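Xylose isomerase-like TIM barrel domain-containing protein (Parabacteroides distasonis, PDB 4KW2) is an uncharacterized protein with a xylose isomerase-like TIM barrel fold and may be a sugar isomerase or related enzyme. Local coordinates at residues Leu46-Ala51 with Asn255-Leu260; Leu69-Ser74 with Trp106-Ala111; Phe112-Gly117 with Lys138-Glu143; His180-Gly185 with Val227-Arg232. All blocks are in the same frame, centred on the assembly; numbering follows the deposited sequence.

From the N terminus, the chain first reaches L46-A51, whose partner N255-L260 lies near the C terminus. Contact 1 thus closes a loop of 203 residues, joining the first helix of the barrel to the last. The other three contacts fall in series within that loop. Contact 2 ties the loop before helix 75-86 to helix 103-116. Contact 3 joins the end of that same helix to the end of helix 130-140, and the two contacts touch through Y71 with F112 and F110 with Y140. Contact 4 links the loop after strand 172-178 to helix 222-232 and meets contact 1 where V227 packs on F259 and L260. No pair crosses along the chain.

Contact 1. Residues Leu46-Ala51 with Asn255-Leu260; sequences LGMGYA and NSLEFL. With EDO (1,2-ethanediol), chain I.
The isobutyl end of L257 overlaps both L46 and the selenomethionine M48, with CD1 making most of the contact and CD2 adding only the touch on M48 SE. CD1 lies 4.0 Å from L46 CB and 3.6 Å from the backbone oxygen L46 O. The same methyl touches M48 CE at 3.8 Å, while L257 CD2 lies 3.9 Å from M48 SE, so the bent end of the selenomethionine is met by both branches. That bend comes at the last torsion (chi3 -78°), which turns CE across L257; the two side chains meet at about a right angle. G47, with phi at 84°, is the C-prime residue of a Schellman motif ending helix 36-46, and the chain then runs into strand 50-53. Here the first helix of the TIM barrel lies against its last, helix 250-262, and strand 23-27 lines the inner side: I26 touches L46 and M48, V24 touches L257. Polar atoms of the turn have partners on the last helix, since L46 O accepts from R254 NH1 and G47 O from Q261 NE2. A 1,2-ethanediol molecule, probably from the crystallisation liquor, adds a weak bond from its O2 to G47 O at 3.3 Å. Between the two segments there is no hydrogen bond; they are joined by buried apolar contact, with side chains beyond the pair satisfying the carbonyls at the helix end.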
# COMPACT_ATOMS: atom_id res chain seq x y z
N LEU A 46 -13.53 -1.21 -21.41
CA LEU A 46 -12.83 -2.41 -20.97
C LEU A 46 -13.44 -3.69 -21.54
O LEU A 46 -12.76 -4.70 -21.67
CB LEU A 46 -12.83 -2.49 -19.45
CG LEU A 46 -11.89 -1.49 -18.76
CD1 LEU A 46 -12.29 -1.26 -17.32
CD2 LEU A 46 -10.44 -1.98 -18.85
N GLY A 47 -14.74 -3.65 -21.85
CA GLY A 47 -15.45 -4.80 -22.41
C GLY A 47 -15.93 -5.76 -21.33
O GLY A 47 -15.77 -6.97 -21.48
N MSE A 48 -16.52 -5.22 -20.27
CA MSE A 48 -17.08 -6.04 -19.18
C MSE A 48 -18.56 -5.80 -19.01
O MSE A 48 -19.04 -4.68 -19.21
CB MSE A 48 -16.35 -5.72 -17.88
CG MSE A 48 -14.98 -6.39 -17.86
SE MSE A 48 -14.12 -6.06 -16.12
CE MSE A 48 -13.54 -4.24 -16.50
N GLY A 49 -19.29 -6.85 -18.63
CA GLY A 49 -20.75 -6.80 -18.56
C GLY A 49 -21.33 -6.81 -17.16
O GLY A 49 -22.54 -7.03 -16.99
N TYR A 50 -20.50 -6.58 -16.15
CA TYR A 50 -20.92 -6.66 -14.74
C TYR A 50 -20.19 -5.63 -13.89
O TYR A 50 -19.07 -5.22 -14.22
CB TYR A 50 -20.64 -8.05 -14.18
CG TYR A 50 -21.36 -9.17 -14.91
CD1 TYR A 50 -22.66 -9.51 -14.57
CD2 TYR A 50 -20.73 -9.88 -15.93
CE1 TYR A 50 -23.32 -10.52 -15.24
CE2 TYR A 50 -21.39 -10.90 -16.61
CZ TYR A 50 -22.68 -11.21 -16.25
OH TYR A 50 -23.35 -12.22 -16.90
N ALA A 51 -20.81 -5.20 -12.80
CA ALA A 51 -20.19 -4.24 -11.90
C ALA A 51 -20.50 -4.53 -10.43
O ALA A 51 -21.59 -4.98 -10.09
CB ALA A 51 -20.64 -2.83 -12.26
N ASN A 255 -5.58 -6.79 -21.94
CA ASN A 255 -4.72 -7.98 -22.08
C ASN A 255 -5.02 -9.08 -21.06
O ASN A 255 -5.01 -10.26 -21.41
CB ASN A 255 -3.25 -7.62 -21.95
CG ASN A 255 -2.74 -6.80 -23.10
OD1 ASN A 255 -3.19 -6.97 -24.23
ND2 ASN A 255 -1.81 -5.90 -22.83
N SER A 256 -5.26 -8.69 -19.81
CA SER A 256 -5.62 -9.66 -18.78
C SER A 256 -7.07 -10.10 -18.91
O SER A 256 -7.38 -11.28 -18.80
CB SER A 256 -5.37 -9.09 -17.39
OG SER A 256 -3.98 -9.02 -17.13
N LEU A 257 -7.97 -9.15 -19.17
CA LEU A 257 -9.39 -9.47 -19.33
C LEU A 257 -9.62 -10.49 -20.44
O LEU A 257 -10.53 -11.31 -20.35
CB LEU A 257 -10.21 -8.20 -19.59
CG LEU A 257 -10.28 -7.23 -18.41
CD1 LEU A 257 -11.06 -5.98 -18.79
CD2 LEU A 257 -10.88 -7.90 -17.19
N GLU A 258 -8.77 -10.44 -21.46
CA GLU A 258 -8.80 -11.40 -22.57
C GLU A 258 -8.84 -12.86 -22.08
O GLU A 258 -9.70 -13.63 -22.49
CB GLU A 258 -7.57 -11.18 -23.46
CG GLU A 258 -7.49 -12.06 -24.69
CD GLU A 258 -6.23 -11.81 -25.50
OE1 GLU A 258 -5.58 -10.76 -25.31
OE2 GLU A 258 -5.89 -12.67 -26.35
N PHE A 259 -7.94 -13.21 -21.17
CA PHE A 259 -7.86 -14.58 -20.67
C PHE A 259 -8.93 -14.88 -19.61
O PHE A 259 -9.43 -16.00 -19.52
CB PHE A 259 -6.48 -14.86 -20.09
CG PHE A 259 -5.38 -14.73 -21.10
CD1 PHE A 259 -5.13 -15.76 -22.01
CD2 PHE A 259 -4.61 -13.57 -21.17
CE1 PHE A 259 -4.12 -15.64 -22.95
CE2 PHE A 259 -3.60 -13.45 -22.11
CZ PHE A 259 -3.35 -14.48 -23.00
N LEU A 260 -9.27 -13.87 -18.81
CA LEU A 260 -10.28 -14.03 -17.78
C LEU A 260 -11.67 -14.25 -18.38
O LEU A 260 -12.50 -14.92 -17.78
CB LEU A 260 -10.31 -12.80 -16.88
CG LEU A 260 -9.06 -12.57 -16.04
CD1 LEU A 260 -9.09 -11.18 -15.44
CD2 LEU A 260 -8.93 -13.63 -14.96
C1 EDO I . -20.59 -9.11 -21.71
O1 EDO I . -20.87 -10.26 -20.89
C2 EDO I . -19.08 -8.96 -21.90
O2 EDO I . -18.79 -7.69 -22.49

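Contact 2. Residues Leu69-Ser74 with Trp106-Ala111; sequences LNYDLS and WDKFFA
A type I turn from N70 to L73 carries the backbone up to helix 103-116, with Y71 CA 5.6 Å from F109 CA. The Y71 ring lies flat against the helix surface: K108 CB stands 3.6 Å from the ring centroid and only 5° off its normal, a CH-pi contact. Further along the lysine, K108 CD reaches Y71 CE1 at 3.6 Å before the amine leads away toward E104, a long and weak ion pair. On the ring's opposite face is N70 OD1, 3.8 Å above the plane, so the tyrosine is held between an amide oxygen and a methylene. The same oxygen takes a weak bond from Y71 N. Y71 has CG between its backbone N and carbonyl carbon (chi1 55°), which folds the ring back over the N70 amide. The start of the side chain also meets helix backbone, Y71 CB lying 3.5 Å from K108 O. On the other flank, Y71 CD2 is 4.0 Å from F109 CB. The second subunit closes in here too: N70 ND2 bonds to G219 O of that subunit, and its W216 packs on F109. Within its own barrel, segment 69-74 runs into helix 75-86, with L69, Y71 and L73 on F112 of helix 103-116, whose F109 reaches past the tyrosine to F95 and A98 on strand 91-98.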
# COMPACT_ATOMS: atom_id res chain seq x y z
N LEU A 69 -24.53 7.55 -4.98
CA LEU A 69 -25.06 6.20 -4.84
C LEU A 69 -25.23 5.86 -3.37
O LEU A 69 -24.27 5.89 -2.60
CB LEU A 69 -24.12 5.17 -5.49
CG LEU A 69 -24.59 3.71 -5.48
CD1 LEU A 69 -25.93 3.53 -6.17
CD2 LEU A 69 -23.55 2.81 -6.12
N ASN A 70 -26.46 5.57 -2.97
CA ASN A 70 -26.75 5.17 -1.61
C ASN A 70 -28.14 4.58 -1.62
O ASN A 70 -28.89 4.77 -2.58
CB ASN A 70 -26.67 6.37 -0.67
CG ASN A 70 -26.67 5.97 0.80
OD1 ASN A 70 -26.40 4.81 1.16
ND2 ASN A 70 -26.97 6.92 1.66
N TYR A 71 -28.50 3.89 -0.55
CA TYR A 71 -29.76 3.16 -0.51
C TYR A 71 -31.00 4.05 -0.36
O TYR A 71 -32.12 3.55 -0.35
CB TYR A 71 -29.73 2.06 0.56
CG TYR A 71 -29.37 2.48 1.98
CD1 TYR A 71 -29.94 3.60 2.57
CD2 TYR A 71 -28.49 1.72 2.74
CE1 TYR A 71 -29.62 3.97 3.86
CE2 TYR A 71 -28.16 2.08 4.03
CZ TYR A 71 -28.74 3.20 4.59
OH TYR A 71 -28.44 3.56 5.88
N ASP A 72 -30.80 5.37 -0.26
CA ASP A 72 -31.89 6.33 -0.12
C ASP A 72 -32.39 6.90 -1.46
O ASP A 72 -33.22 7.81 -1.47
CB ASP A 72 -31.44 7.49 0.79
CG ASP A 72 -30.30 8.32 0.20
OD1 ASP A 72 -29.71 7.92 -0.83
OD2 ASP A 72 -29.98 9.37 0.77
N LEU A 73 -31.90 6.38 -2.59
CA LEU A 73 -32.33 6.88 -3.90
C LEU A 73 -33.84 6.70 -4.11
O LEU A 73 -34.39 5.64 -3.81
CB LEU A 73 -31.59 6.17 -5.04
CG LEU A 73 -30.11 6.49 -5.23
CD1 LEU A 73 -29.53 5.63 -6.33
CD2 LEU A 73 -29.91 7.97 -5.54
N SER A 74 -34.49 7.73 -4.64
CA SER A 74 -35.91 7.67 -4.96
C SER A 74 -36.22 6.56 -5.96
O SER A 74 -35.34 6.11 -6.69
CB SER A 74 -36.39 9.00 -5.54
OG SER A 74 -35.81 9.23 -6.82
N TRP A 106 -28.68 -2.39 7.36
CA TRP A 106 -28.66 -3.64 6.61
C TRP A 106 -29.94 -3.80 5.83
O TRP A 106 -29.92 -4.07 4.63
CB TRP A 106 -28.44 -4.85 7.53
CG TRP A 106 -27.04 -4.98 8.02
CD1 TRP A 106 -26.61 -4.92 9.31
CD2 TRP A 106 -25.87 -5.19 7.22
NE1 TRP A 106 -25.25 -5.08 9.37
CE2 TRP A 106 -24.77 -5.25 8.10
CE3 TRP A 106 -25.64 -5.33 5.85
CZ2 TRP A 106 -23.46 -5.45 7.66
CZ3 TRP A 106 -24.34 -5.53 5.41
CH2 TRP A 106 -23.27 -5.59 6.31
N ASP A 107 -31.07 -3.60 6.51
CA ASP A 107 -32.39 -3.73 5.89
C ASP A 107 -32.51 -2.84 4.66
O ASP A 107 -32.90 -3.31 3.59
CB ASP A 107 -33.49 -3.39 6.90
CG ASP A 107 -34.87 -3.71 6.37
OD1 ASP A 107 -35.14 -4.89 6.06
OD2 ASP A 107 -35.69 -2.77 6.26
N LYS A 108 -32.16 -1.56 4.81
CA LYS A 108 -32.23 -0.60 3.71
C LYS A 108 -31.29 -0.97 2.55
O LYS A 108 -31.64 -0.80 1.38
CB LYS A 108 -31.90 0.80 4.20
CG LYS A 108 -32.96 1.43 5.09
CD LYS A 108 -32.42 2.71 5.72
CE LYS A 108 -33.39 3.32 6.73
NZ LYS A 108 -34.37 4.23 6.10
N PHE A 109 -30.11 -1.48 2.89
CA PHE A 109 -29.11 -1.89 1.90
C PHE A 109 -29.59 -3.08 1.05
O PHE A 109 -29.49 -3.04 -0.19
CB PHE A 109 -27.81 -2.23 2.62
CG PHE A 109 -26.74 -2.83 1.75
CD1 PHE A 109 -26.07 -2.06 0.81
CD2 PHE A 109 -26.37 -4.16 1.90
CE1 PHE A 109 -25.08 -2.61 0.02
CE2 PHE A 109 -25.37 -4.71 1.11
CZ PHE A 109 -24.73 -3.94 0.17
N PHE A 110 -30.13 -4.11 1.70
CA PHE A 110 -30.69 -5.27 1.00
C PHE A 110 -31.92 -4.91 0.16
O PHE A 110 -32.09 -5.44 -0.93
CB PHE A 110 -31.05 -6.38 1.98
CG PHE A 110 -29.92 -7.31 2.30
CD1 PHE A 110 -28.93 -6.94 3.19
CD2 PHE A 110 -29.84 -8.56 1.70
CE1 PHE A 110 -27.88 -7.79 3.49
CE2 PHE A 110 -28.79 -9.42 1.99
CZ PHE A 110 -27.81 -9.03 2.88
N ALA A 111 -32.77 -4.04 0.68
CA ALA A 111 -33.94 -3.57 -0.07
C ALA A 111 -33.50 -2.84 -1.33
O ALA A 111 -34.06 -3.05 -2.41
CB ALA A 111 -34.80 -2.65 0.79

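Contact 3. Residues Phe112-Gly117 with Lys138-Glu143; sequences FAHKIG and KKYDME
H114 and Y140 meet at about a right angle as side chains, the tyrosine presenting CD1 to the start of the histidine: Y140 CD1 is 3.9 Å from H114 CB. Their rings are turned obliquely, with planes 45° apart and centroids separated by 5.8 Å. H114 holds CG anti to its backbone N (chi1 176°), which swings the imidazole away from the phenol, toward the carbonyl end of Y140, so that H114 ND1 comes 3.6 Å from Y140 O without forming a hydrogen bond. Beneath this pair, the selenomethionine M142 is bent twice, at chi2 and again at chi3 (60°), and these two bends bring its terminal methyl against the helix. M142 CE touches the backbone H114 N at 3.5 Å and A113 CB at 3.7 Å, lodging beside the small alanine. Helix 103-116 and helix 130-140 are consecutive outer helices of the TIM barrel, and the contact lies where each turns back toward the sheet. Both ends carry Schellman motifs: G117 and D141 take positive phi, and D141 N bonds to K138 O at 3.2 Å. From these turns the chain enters strands 120-123 and 143-146, which lie side by side. V121 of the former packs on both A113 and M142, so the selenomethionine fills the layer between helices and barrel. Farther from the sheet, Y140 extends along helix 103-116 over D107, F110 and A111. E143, the first strand residue after the turn, makes backbone hydrogen bonds to H119 and V121 and a salt bridge to K200.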
# COMPACT_ATOMS: atom_id res chain seq x y z
N PHE A 112 -32.49 -1.99 -1.20
CA PHE A 112 -31.95 -1.23 -2.33
C PHE A 112 -31.32 -2.15 -3.38
O PHE A 112 -31.61 -2.03 -4.56
CB PHE A 112 -30.92 -0.21 -1.84
CG PHE A 112 -30.26 0.54 -2.95
CD1 PHE A 112 -30.95 1.51 -3.65
CD2 PHE A 112 -28.94 0.27 -3.30
CE1 PHE A 112 -30.34 2.21 -4.68
CE2 PHE A 112 -28.32 0.96 -4.33
CZ PHE A 112 -29.03 1.94 -5.02
N ALA A 113 -30.46 -3.06 -2.93
CA ALA A 113 -29.86 -4.04 -3.82
C ALA A 113 -30.92 -4.77 -4.65
O ALA A 113 -30.78 -4.92 -5.86
CB ALA A 113 -29.03 -5.04 -3.03
N HIS A 114 -31.98 -5.21 -3.98
CA HIS A 114 -33.08 -5.90 -4.64
C HIS A 114 -33.80 -4.98 -5.63
O HIS A 114 -34.12 -5.39 -6.74
CB HIS A 114 -34.08 -6.40 -3.60
CG HIS A 114 -35.29 -7.04 -4.18
ND1 HIS A 114 -35.32 -8.36 -4.59
CD2 HIS A 114 -36.53 -6.55 -4.44
CE1 HIS A 114 -36.51 -8.65 -5.06
NE2 HIS A 114 -37.27 -7.57 -4.99
N LYS A 115 -34.04 -3.74 -5.22
CA LYS A 115 -34.74 -2.78 -6.06
C LYS A 115 -33.96 -2.47 -7.35
O LYS A 115 -34.56 -2.32 -8.41
CB LYS A 115 -35.00 -1.49 -5.26
CG LYS A 115 -35.96 -0.52 -5.92
CD LYS A 115 -36.72 0.34 -4.91
CE LYS A 115 -35.80 1.19 -4.04
NZ LYS A 115 -35.53 0.63 -2.69
N ILE A 116 -32.64 -2.39 -7.25
CA ILE A 116 -31.80 -2.13 -8.43
C ILE A 116 -31.59 -3.40 -9.26
O ILE A 116 -31.27 -3.33 -10.44
CB ILE A 116 -30.45 -1.50 -8.01
CG1 ILE A 116 -30.70 -0.15 -7.32
CG2 ILE A 116 -29.54 -1.30 -9.21
CD1 ILE A 116 -31.46 0.86 -8.17
N GLY A 117 -31.79 -4.55 -8.64
CA GLY A 117 -31.71 -5.82 -9.34
C GLY A 117 -30.37 -6.50 -9.22
O GLY A 117 -29.99 -7.28 -10.08
N LYS A 138 -32.55 -14.33 2.65
CA LYS A 138 -33.73 -15.15 2.35
C LYS A 138 -34.90 -14.28 1.89
O LYS A 138 -35.53 -14.56 0.87
CB LYS A 138 -34.19 -15.95 3.57
CG LYS A 138 -33.25 -17.05 4.05
CD LYS A 138 -33.98 -17.96 5.04
CE LYS A 138 -33.11 -18.37 6.22
NZ LYS A 138 -31.97 -19.24 5.81
N LYS A 139 -35.17 -13.22 2.65
CA LYS A 139 -36.30 -12.33 2.38
C LYS A 139 -36.24 -11.68 1.00
O LYS A 139 -37.28 -11.46 0.38
CB LYS A 139 -36.37 -11.25 3.47
CG LYS A 139 -37.47 -10.21 3.29
CD LYS A 139 -37.50 -9.25 4.48
CE LYS A 139 -38.04 -7.87 4.13
NZ LYS A 139 -39.48 -7.71 4.48
N TYR A 140 -35.03 -11.39 0.52
CA TYR A 140 -34.84 -10.73 -0.77
C TYR A 140 -34.21 -11.64 -1.83
O TYR A 140 -33.87 -11.18 -2.92
CB TYR A 140 -33.98 -9.48 -0.61
CG TYR A 140 -34.62 -8.39 0.23
CD1 TYR A 140 -35.66 -7.61 -0.27
CD2 TYR A 140 -34.17 -8.14 1.52
CE1 TYR A 140 -36.24 -6.61 0.50
CE2 TYR A 140 -34.75 -7.15 2.30
CZ TYR A 140 -35.78 -6.39 1.79
OH TYR A 140 -36.33 -5.40 2.57
N ASP A 141 -34.05 -12.93 -1.52
CA ASP A 141 -33.38 -13.88 -2.42
C ASP A 141 -32.02 -13.34 -2.90
O ASP A 141 -31.62 -13.55 -4.04
CB ASP A 141 -34.28 -14.20 -3.61
CG ASP A 141 -33.73 -15.33 -4.48
OD1 ASP A 141 -33.00 -16.20 -3.95
OD2 ASP A 141 -34.04 -15.35 -5.69
N MSE A 142 -31.31 -12.66 -2.00
CA MSE A 142 -30.03 -12.03 -2.30
C MSE A 142 -28.92 -12.93 -1.85
O MSE A 142 -28.94 -13.44 -0.73
CB MSE A 142 -29.98 -10.72 -1.52
CG MSE A 142 -28.79 -9.83 -1.88
SE MSE A 142 -28.86 -9.30 -3.77
CE MSE A 142 -30.59 -8.36 -3.71
N GLU A 143 -27.93 -13.14 -2.71
CA GLU A 143 -26.74 -13.86 -2.31
C GLU A 143 -25.80 -12.93 -1.55
O GLU A 143 -25.77 -11.73 -1.80
CB GLU A 143 -26.04 -14.47 -3.52
CG GLU A 143 -26.86 -15.58 -4.16
CD GLU A 143 -26.08 -16.34 -5.21
OE1 GLU A 143 -25.53 -15.70 -6.14
OE2 GLU A 143 -26.02 -17.58 -5.12

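Contact 4. Residues His180-Gly185 with Val227-Arg232; sequences HWKRVG and VNELKR
W181 points the edge of its indole at the carboxylate of E229, with ring and carboxylate planes 74° apart. The six-membered end makes the contact: W181 CH2 lies 3.3 Å from E229 CD and 3.4 Å from each of its oxygens. Extended beyond CG, the glutamate reaches from outer helix 222-232 to a loop leaving the C-terminal end of barrel strand 172-178, the side on which TIM barrels carry their active sites. K182 comes from the opposite direction. Its CE, not NZ, comes nearest E229 OE2, at a doubtfully short 3.0 Å; the bend at chi4 (-72°) turns the amine off the carboxylate, leaving a long salt bridge, 3.7 Å from K182 NZ to E229 OE2. A cis peptide joins W181 to K182, and K182 CB lies 3.5 Å above one face of the indole, offset toward the rim. F226 meets W181 edge-to-face. V184 N bonds to S99 OG of the third subunit. D187 lies close to E229 OE2 and makes a long, weak ion pair with K182 NZ. The closeness of D187 probably raises the proton affinity of E229, an effect K182 may offset in part, while the positively polarised C-H edge of the indole suits the buried carboxylate.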
# COMPACT_ATOMS: atom_id res chain seq x y z
N HIS A 180 -1.56 -11.79 -3.74
CA HIS A 180 -0.50 -11.59 -4.72
C HIS A 180 -0.23 -12.93 -5.38
O HIS A 180 0.51 -13.77 -4.87
CB HIS A 180 0.75 -11.01 -4.07
CG HIS A 180 0.79 -9.51 -4.07
ND1 HIS A 180 1.17 -8.77 -5.17
CD2 HIS A 180 0.49 -8.61 -3.10
CE1 HIS A 180 1.11 -7.49 -4.89
NE2 HIS A 180 0.70 -7.36 -3.64
N TRP A 181 -0.88 -13.13 -6.52
CA TRP A 181 -0.81 -14.36 -7.29
C TRP A 181 0.50 -14.39 -8.10
O TRP A 181 0.75 -13.46 -8.86
CB TRP A 181 -2.00 -14.40 -8.24
CG TRP A 181 -2.00 -15.59 -9.11
CD1 TRP A 181 -1.41 -15.72 -10.34
CD2 TRP A 181 -2.61 -16.84 -8.81
NE1 TRP A 181 -1.62 -16.98 -10.83
CE2 TRP A 181 -2.35 -17.69 -9.91
CE3 TRP A 181 -3.34 -17.33 -7.73
CZ2 TRP A 181 -2.81 -19.01 -9.96
CZ3 TRP A 181 -3.80 -18.62 -7.77
CH2 TRP A 181 -3.53 -19.45 -8.88
N LYS A 182 1.32 -15.44 -7.99
CA LYS A 182 1.11 -16.66 -7.22
C LYS A 182 2.40 -16.96 -6.48
O LYS A 182 3.48 -16.85 -7.07
CB LYS A 182 0.83 -17.81 -8.19
CG LYS A 182 0.42 -19.14 -7.57
CD LYS A 182 0.45 -20.22 -8.64
CE LYS A 182 -0.37 -21.44 -8.27
NZ LYS A 182 0.25 -22.24 -7.18
N ARG A 183 2.29 -17.34 -5.21
CA ARG A 183 3.46 -17.73 -4.40
C ARG A 183 3.24 -19.12 -3.83
O ARG A 183 2.14 -19.46 -3.40
CB ARG A 183 3.69 -16.71 -3.28
CG ARG A 183 3.71 -15.28 -3.77
CD ARG A 183 4.19 -14.30 -2.71
NE ARG A 183 3.91 -12.92 -3.10
CZ ARG A 183 4.26 -11.84 -2.39
NH1 ARG A 183 4.91 -11.97 -1.24
NH2 ARG A 183 3.95 -10.63 -2.83
N VAL A 184 4.30 -19.93 -3.82
CA VAL A 184 4.22 -21.33 -3.40
C VAL A 184 3.67 -21.46 -1.98
O VAL A 184 4.20 -20.85 -1.04
CB VAL A 184 5.58 -22.05 -3.53
CG1 VAL A 184 6.63 -21.46 -2.60
CG2 VAL A 184 5.43 -23.55 -3.30
N GLY A 185 2.59 -22.23 -1.83
CA GLY A 185 1.98 -22.49 -0.53
C GLY A 185 1.10 -21.38 0.03
O GLY A 185 0.61 -21.49 1.14
N VAL A 227 -6.51 -18.69 -14.48
CA VAL A 227 -7.69 -19.16 -15.19
C VAL A 227 -7.82 -20.68 -15.13
O VAL A 227 -8.90 -21.21 -14.87
CB VAL A 227 -7.65 -18.67 -16.65
CG1 VAL A 227 -8.58 -19.48 -17.53
CG2 VAL A 227 -8.00 -17.19 -16.71
N ASN A 228 -6.70 -21.37 -15.36
CA ASN A 228 -6.65 -22.83 -15.28
C ASN A 228 -7.09 -23.35 -13.91
O ASN A 228 -7.80 -24.34 -13.83
CB ASN A 228 -5.25 -23.35 -15.59
CG ASN A 228 -4.87 -23.16 -17.04
OD1 ASN A 228 -5.69 -22.77 -17.87
ND2 ASN A 228 -3.61 -23.41 -17.36
N GLU A 229 -6.66 -22.66 -12.85
CA GLU A 229 -7.05 -23.06 -11.49
C GLU A 229 -8.53 -22.84 -11.24
O GLU A 229 -9.18 -23.67 -10.62
CB GLU A 229 -6.24 -22.32 -10.44
CG GLU A 229 -4.84 -22.87 -10.26
CD GLU A 229 -4.28 -22.68 -8.86
OE1 GLU A 229 -5.05 -22.39 -7.91
OE2 GLU A 229 -3.04 -22.82 -8.72
N LEU A 230 -9.05 -21.71 -11.71
CA LEU A 230 -10.47 -21.45 -11.60
C LEU A 230 -11.27 -22.54 -12.31
O LEU A 230 -12.27 -23.00 -11.79
CB LEU A 230 -10.82 -20.08 -12.17
CG LEU A 230 -10.31 -18.86 -11.40
CD1 LEU A 230 -10.76 -17.61 -12.12
CD2 LEU A 230 -10.79 -18.87 -9.96
N LYS A 231 -10.82 -22.95 -13.50
CA LYS A 231 -11.44 -24.05 -14.23
C LYS A 231 -11.39 -25.35 -13.43
O LYS A 231 -12.39 -26.06 -13.32
CB LYS A 231 -10.76 -24.29 -15.59
CG LYS A 231 -11.43 -23.60 -16.77
CD LYS A 231 -11.07 -24.29 -18.08
CE LYS A 231 -11.88 -25.57 -18.30
NZ LYS A 231 -11.31 -26.45 -19.36
N ARG A 232 -10.22 -25.64 -12.87
CA ARG A 232 -10.02 -26.87 -12.10
C ARG A 232 -10.91 -26.91 -10.86
O ARG A 232 -11.43 -27.96 -10.51
CB ARG A 232 -8.54 -27.07 -11.74
CG ARG A 232 -7.66 -27.40 -12.94
CD ARG A 232 -6.38 -28.12 -12.55
NE ARG A 232 -5.49 -27.31 -11.72
CZ ARG A 232 -4.56 -26.49 -12.20
NH1 ARG A 232 -4.41 -26.35 -13.52
NH2 ARG A 232 -3.80 -25.80 -11.37